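Local coordinates for protein AxyAgu115A (Amphibacillus xylanus NBRC 15112, PDB 6NPS) that is a family GH115 alpha-glucuronidase that probably hydrolyses glucuronic acid side groups from arabinoglucuronoxylan, at residues D286-T291 / N296-G301. The protein carries 3 engineered substitutions. Sequence-based numbering, arbitrary orientation.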
ATOM      1  N   ASP A 286      -0.268 -16.039 -56.277  1.00 39.48           N
ATOM      2  CA  ASP A 286      -1.631 -16.569 -56.300  1.00 37.94           C
ATOM      3  C   ASP A 286      -2.622 -15.604 -55.655  1.00 42.49           C
ATOM      4  O   ASP A 286      -3.783 -15.524 -56.085  1.00 43.29           O
ATOM      5  CB  ASP A 286      -1.650 -17.941 -55.632  1.00 38.97           C
ATOM      6  CG  ASP A 286      -1.070 -19.043 -56.568  1.00 53.66           C
ATOM      7  OD1 ASP A 286      -0.588 -18.655 -57.659  1.00 59.48           O
ATOM      8  OD2 ASP A 286      -1.102 -20.257 -56.243  1.00 57.68           O
ATOM      9  N   GLY A 287      -2.180 -14.833 -54.661  1.00 41.03           N
ATOM     10  CA  GLY A 287      -3.047 -13.801 -54.103  1.00 34.69           C
ATOM     11  C   GLY A 287      -3.380 -12.708 -55.111  1.00 39.22           C
ATOM     12  O   GLY A 287      -4.532 -12.247 -55.202  1.00 38.52           O
ATOM     13  N   LEU A 288      -2.379 -12.254 -55.857  1.00 36.19           N
ATOM     14  CA  LEU A 288      -2.623 -11.199 -56.836  1.00 37.24           C
ATOM     15  C   LEU A 288      -3.481 -11.700 -57.994  1.00 38.92           C
ATOM     16  O   LEU A 288      -4.316 -10.952 -58.521  1.00 42.07           O
ATOM     17  CB  LEU A 288      -1.286 -10.650 -57.355  1.00 39.23           C
ATOM     18  CG  LEU A 288      -0.388  -9.997 -56.303  1.00 36.05           C
ATOM     19  CD1 LEU A 288       1.026  -9.846 -56.862  1.00 41.52           C
ATOM     20  CD2 LEU A 288      -0.954  -8.632 -55.833  1.00 33.14           C
ATOM     21  N   LYS A 289      -3.284 -12.950 -58.414  1.00 44.54           N
ATOM     22  CA  LYS A 289      -4.149 -13.537 -59.435  1.00 45.87           C
ATOM     23  C   LYS A 289      -5.587 -13.671 -58.944  1.00 46.11           C
ATOM     24  O   LYS A 289      -6.518 -13.582 -59.747  1.00 44.43           O
ATOM     25  CB  LYS A 289      -3.626 -14.911 -59.848  1.00 46.75           C
ATOM     26  CG  LYS A 289      -2.410 -14.900 -60.747  1.00 48.76           C
ATOM     27  CD  LYS A 289      -2.129 -16.318 -61.278  1.00 53.91           C
ATOM     28  CE  LYS A 289      -0.901 -16.349 -62.187  1.00 56.45           C
ATOM     29  NZ  LYS A 289      -0.659 -17.704 -62.781  1.00 61.19           N
ATOM     30  N   ARG A 290      -5.791 -13.892 -57.639  1.00 43.51           N
ATOM     31  CA  ARG A 290      -7.129 -14.230 -57.160  1.00 43.80           C
ATOM     32  C   ARG A 290      -8.019 -12.996 -57.014  1.00 41.02           C
ATOM     33  O   ARG A 290      -9.215 -13.054 -57.315  1.00 46.35           O
ATOM     34  CB  ARG A 290      -7.033 -14.988 -55.836  1.00 50.08           C
ATOM     35  CG  ARG A 290      -8.174 -15.952 -55.605  1.00 59.68           C
ATOM     36  CD  ARG A 290      -8.206 -16.436 -54.166  1.00 64.67           C
ATOM     37  NE  ARG A 290      -9.501 -17.014 -53.826  1.00 66.89           N
ATOM     38  CZ  ARG A 290     -10.037 -16.963 -52.612  1.00 70.16           C
ATOM     39  NH1 ARG A 290      -9.379 -16.360 -51.631  1.00 73.17           N
ATOM     40  NH2 ARG A 290     -11.227 -17.501 -52.377  1.00 69.22           N
ATOM     41  N   THR A 291      -7.496 -11.879 -56.516  1.00 38.79           N
ATOM     42  CA  THR A 291      -8.350 -10.708 -56.355  1.00 38.56           C
ATOM     43  C   THR A 291      -7.735  -9.451 -56.968  1.00 38.02           C
ATOM     44  O   THR A 291      -8.230  -8.344 -56.714  1.00 37.59           O
ATOM     45  CB  THR A 291      -8.701 -10.468 -54.864  1.00 46.78           C
ATOM     46  OG1 THR A 291      -7.529 -10.107 -54.135  1.00 45.18           O
ATOM     47  CG2 THR A 291      -9.324 -11.714 -54.260  1.00 46.07           C
ATOM     48  N   ASN A 296      -8.856  -2.239 -55.301  1.00 33.27           N
ATOM     49  CA  ASN A 296      -8.196  -2.345 -54.003  1.00 33.76           C
ATOM     50  C   ASN A 296      -6.896  -1.550 -54.066  1.00 34.95           C
ATOM     51  O   ASN A 296      -6.481  -1.069 -55.120  1.00 32.85           O
ATOM     52  CB  ASN A 296      -7.952  -3.815 -53.618  1.00 34.44           C
ATOM     53  CG  ASN A 296      -7.404  -4.629 -54.776  1.00 37.07           C
ATOM     54  OD1 ASN A 296      -6.430  -4.212 -55.432  1.00 36.63           O
ATOM     55  ND2 ASN A 296      -8.051  -5.773 -55.070  1.00 34.91           N
ATOM     56  N   ILE A 297      -6.284  -1.368 -52.910  1.00 31.83           N
ATOM     57  CA  ILE A 297      -4.930  -0.852 -52.823  1.00 33.87           C
ATOM     58  C   ILE A 297      -4.073  -2.007 -52.339  1.00 37.63           C
ATOM     59  O   ILE A 297      -4.427  -2.677 -51.357  1.00 36.52           O
ATOM     60  CB  ILE A 297      -4.859   0.361 -51.876  1.00 34.69           C
ATOM     61  CG1 ILE A 297      -5.676   1.527 -52.474  1.00 31.33           C
ATOM     62  CG2 ILE A 297      -3.390   0.780 -51.611  1.00 28.70           C
ATOM     63  CD1 ILE A 297      -5.772   2.707 -51.496  1.00 34.99           C
ATOM     64  N   ILE A 298      -3.017  -2.310 -53.085  1.00 33.31           N
ATOM     65  CA  ILE A 298      -2.145  -3.431 -52.752  1.00 29.98           C
ATOM     66  C   ILE A 298      -1.128  -2.979 -51.717  1.00 33.70           C
ATOM     67  O   ILE A 298      -0.371  -2.023 -51.943  1.00 39.25           O
ATOM     68  CB  ILE A 298      -1.431  -3.967 -53.995  1.00 32.32           C
ATOM     69  CG1 ILE A 298      -2.455  -4.377 -55.066  1.00 33.58           C
ATOM     70  CG2 ILE A 298      -0.492  -5.129 -53.596  1.00 31.60           C
ATOM     71  CD1 ILE A 298      -1.786  -4.826 -56.394  1.00 32.67           C
ATOM     72  N   THR A 299      -1.096  -3.663 -50.576  1.00 35.76           N
ATOM     73  CA  THR A 299      -0.076  -3.360 -49.585  1.00 36.10           C
ATOM     74  C   THR A 299       1.208  -4.081 -49.977  1.00 36.23           C
ATOM     75  O   THR A 299       1.180  -5.222 -50.447  1.00 39.22           O
ATOM     76  CB  THR A 299      -0.553  -3.753 -48.181  1.00 41.58           C
ATOM     77  OG1 THR A 299      -1.662  -2.913 -47.801  1.00 40.29           O
ATOM     78  CG2 THR A 299       0.573  -3.565 -47.144  1.00 44.65           C
ATOM     79  N   ILE A 300       2.343  -3.393 -49.856  1.00 39.93           N
ATOM     80  CA  ILE A 300       3.630  -4.013 -50.164  1.00 39.52           C
ATOM     81  C   ILE A 300       4.486  -3.965 -48.897  1.00 41.47           C
ATOM     82  O   ILE A 300       4.111  -3.349 -47.900  1.00 43.83           O
ATOM     83  CB  ILE A 300       4.335  -3.347 -51.360  1.00 41.71           C
ATOM     84  CG1 ILE A 300       4.556  -1.850 -51.087  1.00 40.43           C
ATOM     85  CG2 ILE A 300       3.495  -3.543 -52.652  1.00 38.68           C
ATOM     86  CD1 ILE A 300       5.608  -1.199 -52.011  1.00 39.92           C
ATOM     87  N   GLY A 301       5.635  -4.635 -48.942  1.00 41.54           N
ATOM     88  CA  GLY A 301       6.447  -4.802 -47.754  1.00 49.95           C
ATOM     89  C   GLY A 301       6.225  -6.167 -47.115  1.00 51.63           C
ATOM     90  O   GLY A 301       5.565  -7.037 -47.684  1.00 46.67           O
TER
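Asn296 reaches back across a short loop to Thr291, on the helix 277-291 side of the contact, and its carboxamide nitrogen ND2 donates to the backbone O of Thr291 at 3.1 Å. The bond from CA to CB of Asn296 points toward segment 286-291, and at the tip ND2 holds the Thr291 oxygen almost exactly in the amide plane. The bond is bent, the N-H...O angle being 137°, and the donor stands 32° out of the carbonyl plane. Helix 277-291 and strand 298-300 here make an alpha-to-beta step of the (beta/alpha)8 barrel of the GH115 family region, strand 298-300 lying parallel to 348-351. An aspartate in place of Asn296 would probably leave the Thr291 carbonyl without this donor and set a carboxylate against its oxygen. Beside this bond the contact is purely apolar, and Ile298 carries it. From CB its CG2 branch comes within 4.2 Å of Leu288 CD2. The other branch, CG1, stands anti to the carbonyl carbon (chi1 -57°) and leads to CD1, which meets the same Leu288 CD2 at 3.9 Å, the two side chains crossing at about a right angle. Helix 317-338 closes over this pair, with Leu334 against Leu288 and Ile335 against Ile298.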